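Local atomic coordinates of BILBO1_N domain-containing protein (Trypanosoma brucei equiperdum, PDB entry 7A1I), a protein that is of uncertain function but carries a BILBO1-type N-terminal domain of the ubiquitin clan, probably a protein-binding module of the trypanosome cytoskeleton. Residues I6-T12 with H82-L88; K18-L24 with I100-G106; T41-Y46 with E107-S111. All coordinates share one frame; numbering follows the deposited sequence.

Interaction 1 (I6-T12 with H82-L88); sequences ISICVAT and HNSQVYL
The central parallel strand pair of a ubiquitin-like beta-grasp sheet is made here: Ile6-Thr12 runs alongside His82-Leu88 in the same direction, each the other's neighbour in the middle of the mixed sheet. Backbone bonds alternate down the pair, from Cys9 N to Ser84 O, from Val86 N to Cys9 O (2.7 Å), from Ala11 N to Val86 O and from Leu88 N to Ala11 O. Near the start of the pair His82 is a side-chain acceptor. Its CG stands anti to the backbone N (chi1 -176°), which swings the ring back to the first strand so that ND1 receives Ser7 N in the ring plane, at 3.0 Å and almost straight (176°). Ile8, Val10 and Val86 share a face of the sheet; Val10 and Leu88 meet helix 32-50. Val10 lies side by side with Val86, while its CG1 meets Leu88 CD1 at a tight 3.5 Å. On the other face Gln85 is bent at its second torsion, laying its amide against Cys9 CB. From there NE2 donates to Val86 O at 3.1 Å, and this oxygen takes Ala11 N from the opposite face of its carbonyl plane; NE2 also bonds Asn20 of strand 17-25. At the far end Thr12 OG1 donates to Leu88 O, 2.9 Å away and tilted 34° from the carbonyl plane.

Interaction 2 (K18-L24 with I100-G106); sequences KVNLRFL and IPEPYEG. With EDO (1,2-ethanediol), chain G.
Along the outer edge of the sheet, the stretch Ile100-Gly106 comes in beside strand Lys18-Leu24, first through a side chain and then backbone to backbone. Asn20 makes the first hold: its first torsion (-161°) carries the amide away from its own N and across to the other chain segment, where ND2 donates to Pro101 O at 2.9 Å, the oxygen lying near the amide plane. The same amide rests on Ile100 CG2, the two side chains crossing at about a right angle. A water accepts from Asn20 N and donates to Glu102 O, bridging the turn before Pro103. Tyr104 and Glu105 add a short parallel edge strand to the beta-grasp sheet: Tyr104 N donates to Asn20 O, Arg22 N to Tyr104 O (2.8 Å) and Gly106 N to Arg22 O (2.8 Å). The Tyr104 ring turns its edge to Val19 CG1 and Leu21 CD2, while an ethanediol, probably from the crystallisation liquor, lies near Tyr104 CE1 and donates from its O2 to Glu102 O at 3.1 Å. On the other face Arg22 and Glu105 run side by side into a salt bridge, NH2 to OE2 2.8 Å, with guanidinium and carboxylate planes 48° apart; its individual hydrogen bonds are weak. A second water donates to both Arg22 O and Glu105 OE1, while Leu24 CD1 sits over one face of the guanidinium, toward its rim.

Interaction 3 (T41-Y46 with E107-S111); sequences TAFNNY and EPLLS
Asn45 ties the helix to the end of this construct with one nitrogen: ND2 donates to Leu109 O and to Ser111 O, each at 2.8 Å. Both oxygens lie in the amide plane and both bonds are nearly straight (173° and 167°), so the two N-H groups are used at once and the amide's rotation is fixed. Seen from the acceptors the fit is less regular, with ND2 above the carbonyl plane of Leu109. The Leu109 side chain packs against the helix. Its CB meets Ala42 CB at 3.8 Å, CD1 lies 3.7 Å from Ala42 O and 4.1 Å from Tyr46 CB, and CD2 comes to 4.0 Å from Tyr46 N. Leu110 CD2 touches Ala42 CB from another side at 4.0 Å, and Thr41 CG2 lies against Ser111 O. Behind this shell, the bend of 107-111 is set by a 3-10 turn in which Leu110 N bonds Glu107 O, while Ala42 packs inward on Leu21 and Phe23 of strand 17-25. The outcome is a segment that leaves the edge strand 104-105, turns through a 3-10 segment and lies on helix 32-50, extending the helix-on-sheet packing of a beta-grasp fold to the last modelled residue.

Strand 17-25 joins the three contacts: it flanks interaction 1 in the sheet, forms half of interaction 2, and packs under the helix of interaction 3. Interaction 1 is the buried core, mostly backbone bonding with aliphatic side chains facing the helix. Interaction 2, at the sheet edge, has fewer backbone bonds and adds an amide, a salt bridge and waters. Interaction 3, at the surface, has side-chain-to-backbone bonds and leucine packing. They meet directly: Val10 N lies 2.8 Å from Leu21 O, a probable hydrogen bond, Phe43 of the helix touches Val10, Leu21 and Leu88, and Leu21 CD2 packs on Leu109 CD1.

Interaction 1 (I6-T12 with H82-L88)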
loop_
_atom_site.group_PDB
_atom_site.type_symbol
_atom_site.label_atom_id
_atom_site.label_comp_id
_atom_site.label_asym_id
_atom_site.label_seq_id
_atom_site.Cartn_x
_atom_site.Cartn_y
_atom_site.Cartn_z
ATOM N N ILE A 6 -5.145 -3.891 14.560
ATOM C CA ILE A 6 -4.537 -2.736 13.907
ATOM C C ILE A 6 -4.837 -2.815 12.415
ATOM O O ILE A 6 -4.582 -3.844 11.781
ATOM C CB ILE A 6 -3.023 -2.681 14.175
ATOM C CG1 ILE A 6 -2.760 -2.349 15.644
ATOM C CG2 ILE A 6 -2.349 -1.657 13.282
ATOM C CD1 ILE A 6 -1.288 -2.343 16.022
ATOM N N SER A 7 -5.395 -1.743 11.857
ATOM C CA SER A 7 -5.744 -1.701 10.440
ATOM C C SER A 7 -4.739 -0.844 9.667
ATOM O O SER A 7 -4.631 0.361 9.910
ATOM C CB SER A 7 -7.164 -1.161 10.266
ATOM O OG SER A 7 -7.362 -0.643 8.961
ATOM N N ILE A 8 -4.039 -1.450 8.710
ATOM C CA ILE A 8 -3.121 -0.723 7.838
ATOM C C ILE A 8 -3.670 -0.795 6.414
ATOM O O ILE A 8 -3.991 -1.883 5.923
ATOM C CB ILE A 8 -1.695 -1.302 7.879
ATOM C CG1 ILE A 8 -1.173 -1.479 9.321
ATOM C CG2 ILE A 8 -0.753 -0.430 7.036
ATOM C CD1 ILE A 8 -0.737 -0.199 9.996
ATOM N N CYS A 9 -3.795 0.357 5.757
ATOM C CA CYS A 9 -4.133 0.402 4.343
ATOM C C CYS A 9 -2.874 0.615 3.519
ATOM O O CYS A 9 -1.946 1.316 3.944
ATOM C CB CYS A 9 -5.136 1.505 4.021
ATOM S SG CYS A 9 -6.752 1.284 4.749
ATOM N N VAL A 10 -2.848 -0.013 2.348
ATOM C CA VAL A 10 -1.706 -0.016 1.445
ATOM C C VAL A 10 -2.237 0.259 0.049
ATOM O O VAL A 10 -3.147 -0.441 -0.410
ATOM C CB VAL A 10 -0.957 -1.348 1.469
ATOM C CG1 VAL A 10 0.257 -1.274 0.573
ATOM C CG2 VAL A 10 -0.539 -1.684 2.932
ATOM N N ALA A 11 -1.719 1.301 -0.604
ATOM C CA ALA A 11 -2.224 1.657 -1.935
ATOM C C ALA A 11 -1.064 1.662 -2.923
ATOM O O ALA A 11 0.111 1.673 -2.529
ATOM C CB ALA A 11 -2.944 3.014 -1.930
ATOM N N THR A 12 -1.409 1.560 -4.205
ATOM C CA THR A 12 -0.418 1.566 -5.283
ATOM C C THR A 12 -1.133 1.894 -6.591
ATOM O O THR A 12 -2.360 1.935 -6.650
ATOM C CB THR A 12 0.338 0.223 -5.367
ATOM O OG1 THR A 12 1.552 0.367 -6.133
ATOM C CG2 THR A 12 -0.522 -0.886 -5.952
ATOM N N HIS A 82 -2.139 2.558 13.964
ATOM C CA HIS A 82 -3.479 2.197 13.532
ATOM C C HIS A 82 -3.988 3.174 12.481
ATOM O O HIS A 82 -3.685 4.370 12.516
ATOM C CB HIS A 82 -4.434 2.140 14.726
ATOM C CG HIS A 82 -5.815 1.685 14.365
ATOM N ND1 HIS A 82 -6.052 0.669 13.462
ATOM C CD2 HIS A 82 -7.032 2.083 14.810
ATOM C CE1 HIS A 82 -7.355 0.478 13.349
ATOM N NE2 HIS A 82 -7.971 1.320 14.160
ATOM N N ASN A 83 -4.710 2.638 11.499
ATOM C CA ASN A 83 -5.306 3.411 10.413
ATOM C C ASN A 83 -4.260 4.107 9.558
ATOM O O ASN A 83 -4.578 5.084 8.866
ATOM C CB ASN A 83 -6.319 4.438 10.935
ATOM C CG ASN A 83 -7.636 3.807 11.340
ATOM O OD1 ASN A 83 -7.996 2.730 10.858
ATOM N ND2 ASN A 83 -8.369 4.478 12.226
ATOM N N SER A 84 -3.017 3.626 9.576
ATOM C CA SER A 84 -2.008 4.201 8.705
ATOM C C SER A 84 -2.338 3.929 7.240
ATOM O O SER A 84 -2.944 2.912 6.889
ATOM C CB SER A 84 -0.621 3.648 9.043
ATOM O OG SER A 84 -0.119 4.237 10.236
ATOM N N GLN A 85 -1.941 4.867 6.381
ATOM C CA GLN A 85 -2.061 4.713 4.935
ATOM C C GLN A 85 -0.652 4.628 4.365
ATOM O O GLN A 85 0.144 5.568 4.505
ATOM C CB GLN A 85 -2.834 5.871 4.286
ATOM C CG GLN A 85 -2.931 5.741 2.773
ATOM C CD GLN A 85 -3.899 4.620 2.330
ATOM O OE1 GLN A 85 -5.084 4.642 2.665
ATOM N NE2 GLN A 85 -3.381 3.637 1.609
ATOM N N VAL A 86 -0.354 3.513 3.739
ATOM C CA VAL A 86 0.911 3.284 3.057
ATOM C C VAL A 86 0.712 3.427 1.559
ATOM O O VAL A 86 -0.367 3.113 1.021
ATOM C CB VAL A 86 1.454 1.889 3.422
ATOM C CG1 VAL A 86 2.655 1.521 2.554
ATOM C CG2 VAL A 86 1.879 1.891 4.903
ATOM N N TYR A 87 1.753 3.913 0.875
ATOM C CA TYR A 87 1.776 3.953 -0.583
ATOM C C TYR A 87 3.052 3.290 -1.074
ATOM O O TYR A 87 4.147 3.624 -0.606
ATOM C CB TYR A 87 1.693 5.391 -1.132
ATOM C CG TYR A 87 1.428 5.434 -2.619
ATOM C CD1 TYR A 87 2.466 5.633 -3.537
ATOM C CD2 TYR A 87 0.133 5.292 -3.112
ATOM C CE1 TYR A 87 2.206 5.677 -4.913
ATOM C CE2 TYR A 87 -0.131 5.324 -4.482
ATOM C CZ TYR A 87 0.899 5.507 -5.370
ATOM O OH TYR A 87 0.625 5.559 -6.723
ATOM N N LEU A 88 2.907 2.384 -2.043
ATOM C CA LEU A 88 4.015 1.629 -2.614
ATOM C C LEU A 88 4.312 2.131 -4.021
ATOM O O LEU A 88 3.413 2.165 -4.879
ATOM C CB LEU A 88 3.710 0.129 -2.640
ATOM C CG LEU A 88 3.360 -0.456 -1.271
ATOM C CD1 LEU A 88 3.059 -1.957 -1.366
ATOM C CD2 LEU A 88 4.479 -0.177 -0.252
#

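Interaction 2 (K18-L24 with I100-G106)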
loop_
_atom_site.group_PDB
_atom_site.type_symbol
_atom_site.label_atom_id
_atom_site.label_comp_id
_atom_site.label_asym_id
_atom_site.label_seq_id
_atom_site.Cartn_x
_atom_site.Cartn_y
_atom_site.Cartn_z
ATOM N N LYS A 18 -5.573 4.416 -8.797
ATOM C CA LYS A 18 -5.046 4.016 -7.490
ATOM C C LYS A 18 -5.900 2.899 -6.894
ATOM O O LYS A 18 -7.133 2.970 -6.934
ATOM C CB LYS A 18 -4.962 5.200 -6.526
ATOM C CG LYS A 18 -4.279 6.423 -7.122
ATOM C CD LYS A 18 -2.868 6.116 -7.601
ATOM C CE LYS A 18 -2.311 7.292 -8.406
ATOM N NZ LYS A 18 -0.900 7.085 -8.852
ATOM N N VAL A 19 -5.245 1.853 -6.389
ATOM C CA VAL A 19 -5.914 0.720 -5.752
ATOM C C VAL A 19 -5.462 0.667 -4.295
ATOM O O VAL A 19 -4.259 0.733 -4.014
ATOM C CB VAL A 19 -5.589 -0.618 -6.439
ATOM C CG1 VAL A 19 -6.284 -1.773 -5.704
ATOM C CG2 VAL A 19 -6.007 -0.589 -7.875
ATOM N N ASN A 20 -6.422 0.540 -3.380
ATOM C CA ASN A 20 -6.182 0.590 -1.944
ATOM C C ASN A 20 -6.716 -0.690 -1.307
ATOM O O ASN A 20 -7.844 -1.096 -1.598
ATOM C CB ASN A 20 -6.870 1.828 -1.349
ATOM C CG ASN A 20 -6.319 2.216 0.007
ATOM O OD1 ASN A 20 -5.263 1.768 0.403
ATOM N ND2 ASN A 20 -7.049 3.061 0.720
ATOM N N LEU A 21 -5.890 -1.330 -0.464
ATOM C CA LEU A 21 -6.210 -2.557 0.262
ATOM C C LEU A 21 -6.060 -2.358 1.769
ATOM O O LEU A 21 -5.123 -1.701 2.231
ATOM C CB LEU A 21 -5.277 -3.710 -0.143
ATOM C CG LEU A 21 -5.186 -4.047 -1.627
ATOM C CD1 LEU A 21 -4.191 -5.177 -1.854
ATOM C CD2 LEU A 21 -6.555 -4.416 -2.163
ATOM N N ARG A 22 -6.952 -2.965 2.546
ATOM C CA ARG A 22 -6.880 -2.908 4.002
ATOM C C ARG A 22 -6.450 -4.263 4.541
ATOM O O ARG A 22 -7.009 -5.294 4.145
ATOM C CB ARG A 22 -8.226 -2.501 4.606
ATOM C CG ARG A 22 -8.124 -1.957 6.020
ATOM C CD ARG A 22 -8.217 -3.039 7.067
ATOM N NE ARG A 22 -9.497 -3.732 7.013
ATOM C CZ ARG A 22 -10.567 -3.350 7.699
ATOM N NH1 ARG A 22 -10.501 -2.284 8.487
ATOM N NH2 ARG A 22 -11.698 -4.036 7.602
ATOM N N PHE A 23 -5.491 -4.254 5.472
ATOM C CA PHE A 23 -5.038 -5.443 6.180
ATOM C C PHE A 23 -5.267 -5.260 7.674
ATOM O O PHE A 23 -4.996 -4.187 8.227
ATOM C CB PHE A 23 -3.550 -5.718 5.917
ATOM C CG PHE A 23 -3.250 -6.059 4.489
ATOM C CD1 PHE A 23 -2.710 -5.108 3.632
ATOM C CD2 PHE A 23 -3.513 -7.331 3.998
ATOM C CE1 PHE A 23 -2.448 -5.420 2.303
ATOM C CE2 PHE A 23 -3.264 -7.650 2.670
ATOM C CZ PHE A 23 -2.729 -6.704 1.822
ATOM N N LEU A 24 -5.788 -6.302 8.315
ATOM C CA LEU A 24 -6.073 -6.311 9.746
ATOM C C LEU A 24 -5.077 -7.221 10.450
ATOM O O LEU A 24 -4.937 -8.392 10.085
ATOM C CB LEU A 24 -7.501 -6.790 10.020
ATOM C CG LEU A 24 -8.607 -5.808 9.658
ATOM C CD1 LEU A 24 -9.803 -6.557 9.089
ATOM C CD2 LEU A 24 -9.007 -4.992 10.874
ATOM N N ILE A 100 -6.615 8.555 -3.549
ATOM C CA ILE A 100 -6.567 7.180 -3.073
ATOM C C ILE A 100 -7.973 6.794 -2.627
ATOM O O ILE A 100 -8.554 7.490 -1.782
ATOM C CB ILE A 100 -5.553 7.004 -1.939
ATOM C CG1 ILE A 100 -4.137 7.299 -2.458
ATOM C CG2 ILE A 100 -5.626 5.599 -1.426
ATOM C CD1 ILE A 100 -3.080 7.401 -1.343
ATOM N N PRO A 101 -8.550 5.730 -3.161
ATOM C CA PRO A 101 -9.939 5.394 -2.837
ATOM C C PRO A 101 -10.070 4.646 -1.515
ATOM O O PRO A 101 -9.094 4.277 -0.865
ATOM C CB PRO A 101 -10.359 4.500 -4.000
ATOM C CG PRO A 101 -9.108 3.883 -4.469
ATOM C CD PRO A 101 -8.003 4.869 -4.223
ATOM N N GLU A 102 -11.328 4.432 -1.134
ATOM C CA GLU A 102 -11.640 3.528 -0.041
ATOM C C GLU A 102 -11.011 2.168 -0.335
ATOM O O GLU A 102 -10.903 1.761 -1.497
ATOM C CB GLU A 102 -13.151 3.346 0.091
ATOM C CG GLU A 102 -13.977 4.614 0.138
ATOM C CD GLU A 102 -13.863 5.364 1.440
ATOM O OE1 GLU A 102 -14.167 6.578 1.444
ATOM O OE2 GLU A 102 -13.497 4.740 2.458
ATOM N N PRO A 103 -10.577 1.449 0.689
ATOM C CA PRO A 103 -9.892 0.178 0.449
ATOM C C PRO A 103 -10.861 -0.982 0.246
ATOM O O PRO A 103 -11.934 -1.046 0.849
ATOM C CB PRO A 103 -9.085 -0.021 1.735
ATOM C CG PRO A 103 -9.937 0.649 2.797
ATOM C CD PRO A 103 -10.524 1.854 2.108
ATOM N N TYR A 104 -10.442 -1.923 -0.595
ATOM C CA TYR A 104 -10.983 -3.272 -0.525
ATOM C C TYR A 104 -10.341 -4.007 0.651
ATOM O O TYR A 104 -9.301 -3.600 1.173
ATOM C CB TYR A 104 -10.665 -4.062 -1.788
ATOM C CG TYR A 104 -11.130 -3.466 -3.094
ATOM C CD1 TYR A 104 -12.480 -3.232 -3.342
ATOM C CD2 TYR A 104 -10.213 -3.128 -4.079
ATOM C CE1 TYR A 104 -12.902 -2.699 -4.544
ATOM C CE2 TYR A 104 -10.624 -2.592 -5.278
ATOM C CZ TYR A 104 -11.972 -2.384 -5.506
ATOM O OH TYR A 104 -12.389 -1.838 -6.700
ATOM N N GLU A 105 -10.936 -5.135 1.031
ATOM C CA GLU A 105 -10.285 -6.046 1.957
ATOM C C GLU A 105 -9.125 -6.753 1.262
ATOM O O GLU A 105 -9.296 -7.348 0.199
ATOM C CB GLU A 105 -11.291 -7.065 2.482
ATOM C CG GLU A 105 -12.410 -6.445 3.301
ATOM C CD GLU A 105 -11.938 -5.833 4.603
ATOM O OE1 GLU A 105 -10.841 -6.199 5.092
ATOM O OE2 GLU A 105 -12.660 -4.953 5.125
ATOM N N GLY A 106 -7.936 -6.713 1.878
ATOM C CA GLY A 106 -6.774 -7.314 1.239
ATOM C C GLY A 106 -6.633 -8.808 1.450
ATOM O O GLY A 106 -6.012 -9.482 0.622
HETATM C C1 EDO G . -14.026 -0.073 -1.672
HETATM O O1 EDO G . -14.916 -1.157 -1.383
HETATM C C2 EDO G . -14.309 0.442 -3.074
HETATM O O2 EDO G . -13.307 1.399 -3.444
HETATM O O HOH W 1 -9.502 0.428 -3.545
HETATM O O HOH W 2 -8.360 -7.852 5.111
#

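Interaction 3 (T41-Y46 with E107-S111)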
loop_
_atom_site.group_PDB
_atom_site.type_symbol
_atom_site.label_atom_id
_atom_site.label_comp_id
_atom_site.label_asym_id
_atom_site.label_seq_id
_atom_site.Cartn_x
_atom_site.Cartn_y
_atom_site.Cartn_z
ATOM N N THR A 41 2.275 -9.973 -2.394
ATOM C CA THR A 41 1.424 -11.109 -2.764
ATOM C C THR A 41 0.045 -10.637 -3.223
ATOM O O THR A 41 -0.469 -11.088 -4.262
ATOM C CB THR A 41 1.272 -12.070 -1.587
ATOM O OG1 THR A 41 2.560 -12.549 -1.193
ATOM C CG2 THR A 41 0.413 -13.272 -1.998
ATOM N N ALA A 42 -0.564 -9.724 -2.451
ATOM C CA ALA A 42 -1.928 -9.278 -2.717
ATOM C C ALA A 42 -2.023 -8.524 -4.032
ATOM O O ALA A 42 -2.974 -8.722 -4.793
ATOM C CB ALA A 42 -2.438 -8.401 -1.574
ATOM N N PHE A 43 -1.061 -7.654 -4.321
ATOM C CA PHE A 43 -1.148 -6.883 -5.551
ATOM C C PHE A 43 -0.749 -7.704 -6.766
ATOM O O PHE A 43 -1.275 -7.467 -7.861
ATOM C CB PHE A 43 -0.295 -5.619 -5.466
ATOM C CG PHE A 43 -0.919 -4.533 -4.648
ATOM C CD1 PHE A 43 -0.208 -3.940 -3.609
ATOM C CD2 PHE A 43 -2.212 -4.110 -4.905
ATOM C CE1 PHE A 43 -0.782 -2.942 -2.842
ATOM C CE2 PHE A 43 -2.791 -3.109 -4.149
ATOM C CZ PHE A 43 -2.076 -2.525 -3.109
ATOM N N ASN A 44 0.140 -8.686 -6.619
ATOM C CA ASN A 44 0.350 -9.585 -7.745
ATOM C C ASN A 44 -0.929 -10.353 -8.076
ATOM O O ASN A 44 -1.289 -10.489 -9.251
ATOM C CB ASN A 44 1.505 -10.532 -7.456
ATOM C CG ASN A 44 2.834 -9.970 -7.903
ATOM O OD1 ASN A 44 3.102 -9.882 -9.095
ATOM N ND2 ASN A 44 3.688 -9.591 -6.938
ATOM N N ASN A 45 -1.653 -10.828 -7.056
ATOM C CA ASN A 45 -2.928 -11.492 -7.337
ATOM C C ASN A 45 -3.955 -10.518 -7.906
ATOM O O ASN A 45 -4.771 -10.888 -8.763
ATOM C CB ASN A 45 -3.477 -12.155 -6.076
ATOM C CG ASN A 45 -2.805 -13.480 -5.781
ATOM O OD1 ASN A 45 -2.349 -14.167 -6.694
ATOM N ND2 ASN A 45 -2.724 -13.836 -4.502
ATOM N N TYR A 46 -3.947 -9.272 -7.434
ATOM C CA TYR A 46 -4.858 -8.282 -7.997
ATOM C C TYR A 46 -4.568 -8.043 -9.477
ATOM O O TYR A 46 -5.469 -8.155 -10.320
ATOM C CB TYR A 46 -4.765 -6.979 -7.197
ATOM C CG TYR A 46 -5.747 -5.926 -7.666
ATOM C CD1 TYR A 46 -5.342 -4.898 -8.523
ATOM C CD2 TYR A 46 -7.071 -5.960 -7.266
ATOM C CE1 TYR A 46 -6.257 -3.938 -8.973
ATOM C CE2 TYR A 46 -7.983 -5.000 -7.705
ATOM C CZ TYR A 46 -7.559 -3.985 -8.543
ATOM O OH TYR A 46 -8.463 -3.039 -8.973
ATOM N N GLU A 107 -7.226 -9.342 2.518
ATOM C CA GLU A 107 -7.024 -10.750 2.857
ATOM C C GLU A 107 -7.474 -11.736 1.784
ATOM O O GLU A 107 -6.771 -12.744 1.596
ATOM C CB GLU A 107 -7.715 -11.066 4.190
ATOM C CG GLU A 107 -7.085 -12.225 4.972
ATOM C CD GLU A 107 -7.461 -13.599 4.431
ATOM O OE1 GLU A 107 -6.648 -14.550 4.568
ATOM O OE2 GLU A 107 -8.577 -13.732 3.871
ATOM N N PRO A 108 -8.595 -11.541 1.064
ATOM C CA PRO A 108 -8.950 -12.529 0.028
ATOM C C PRO A 108 -7.886 -12.656 -1.042
ATOM O O PRO A 108 -7.781 -13.711 -1.680
ATOM C CB PRO A 108 -10.277 -11.996 -0.530
ATOM C CG PRO A 108 -10.861 -11.220 0.607
ATOM C CD PRO A 108 -9.693 -10.585 1.300
ATOM N N LEU A 109 -7.085 -11.604 -1.245
ATOM C CA LEU A 109 -5.986 -11.591 -2.199
ATOM C C LEU A 109 -4.724 -12.281 -1.676
ATOM O O LEU A 109 -3.733 -12.355 -2.409
ATOM C CB LEU A 109 -5.650 -10.142 -2.559
ATOM C CG LEU A 109 -6.698 -9.413 -3.380
ATOM C CD1 LEU A 109 -6.380 -7.924 -3.512
ATOM C CD2 LEU A 109 -6.857 -10.083 -4.740
ATOM N N LEU A 110 -4.701 -12.729 -0.424
ATOM C CA LEU A 110 -3.519 -13.401 0.123
ATOM C C LEU A 110 -3.607 -14.890 -0.182
ATOM O O LEU A 110 -4.236 -15.657 0.548
ATOM C CB LEU A 110 -3.387 -13.141 1.612
ATOM C CG LEU A 110 -3.145 -11.678 1.956
ATOM C CD1 LEU A 110 -3.041 -11.564 3.473
ATOM C CD2 LEU A 110 -1.900 -11.127 1.262
ATOM N N SER A 111 -2.966 -15.306 -1.271
ATOM C CA SER A 111 -2.931 -16.720 -1.650
ATOM C C SER A 111 -1.874 -16.975 -2.728
ATOM O O SER A 111 -1.448 -16.046 -3.431
ATOM C CB SER A 111 -4.305 -17.194 -2.142
ATOM O OG SER A 111 -4.606 -16.703 -3.438
#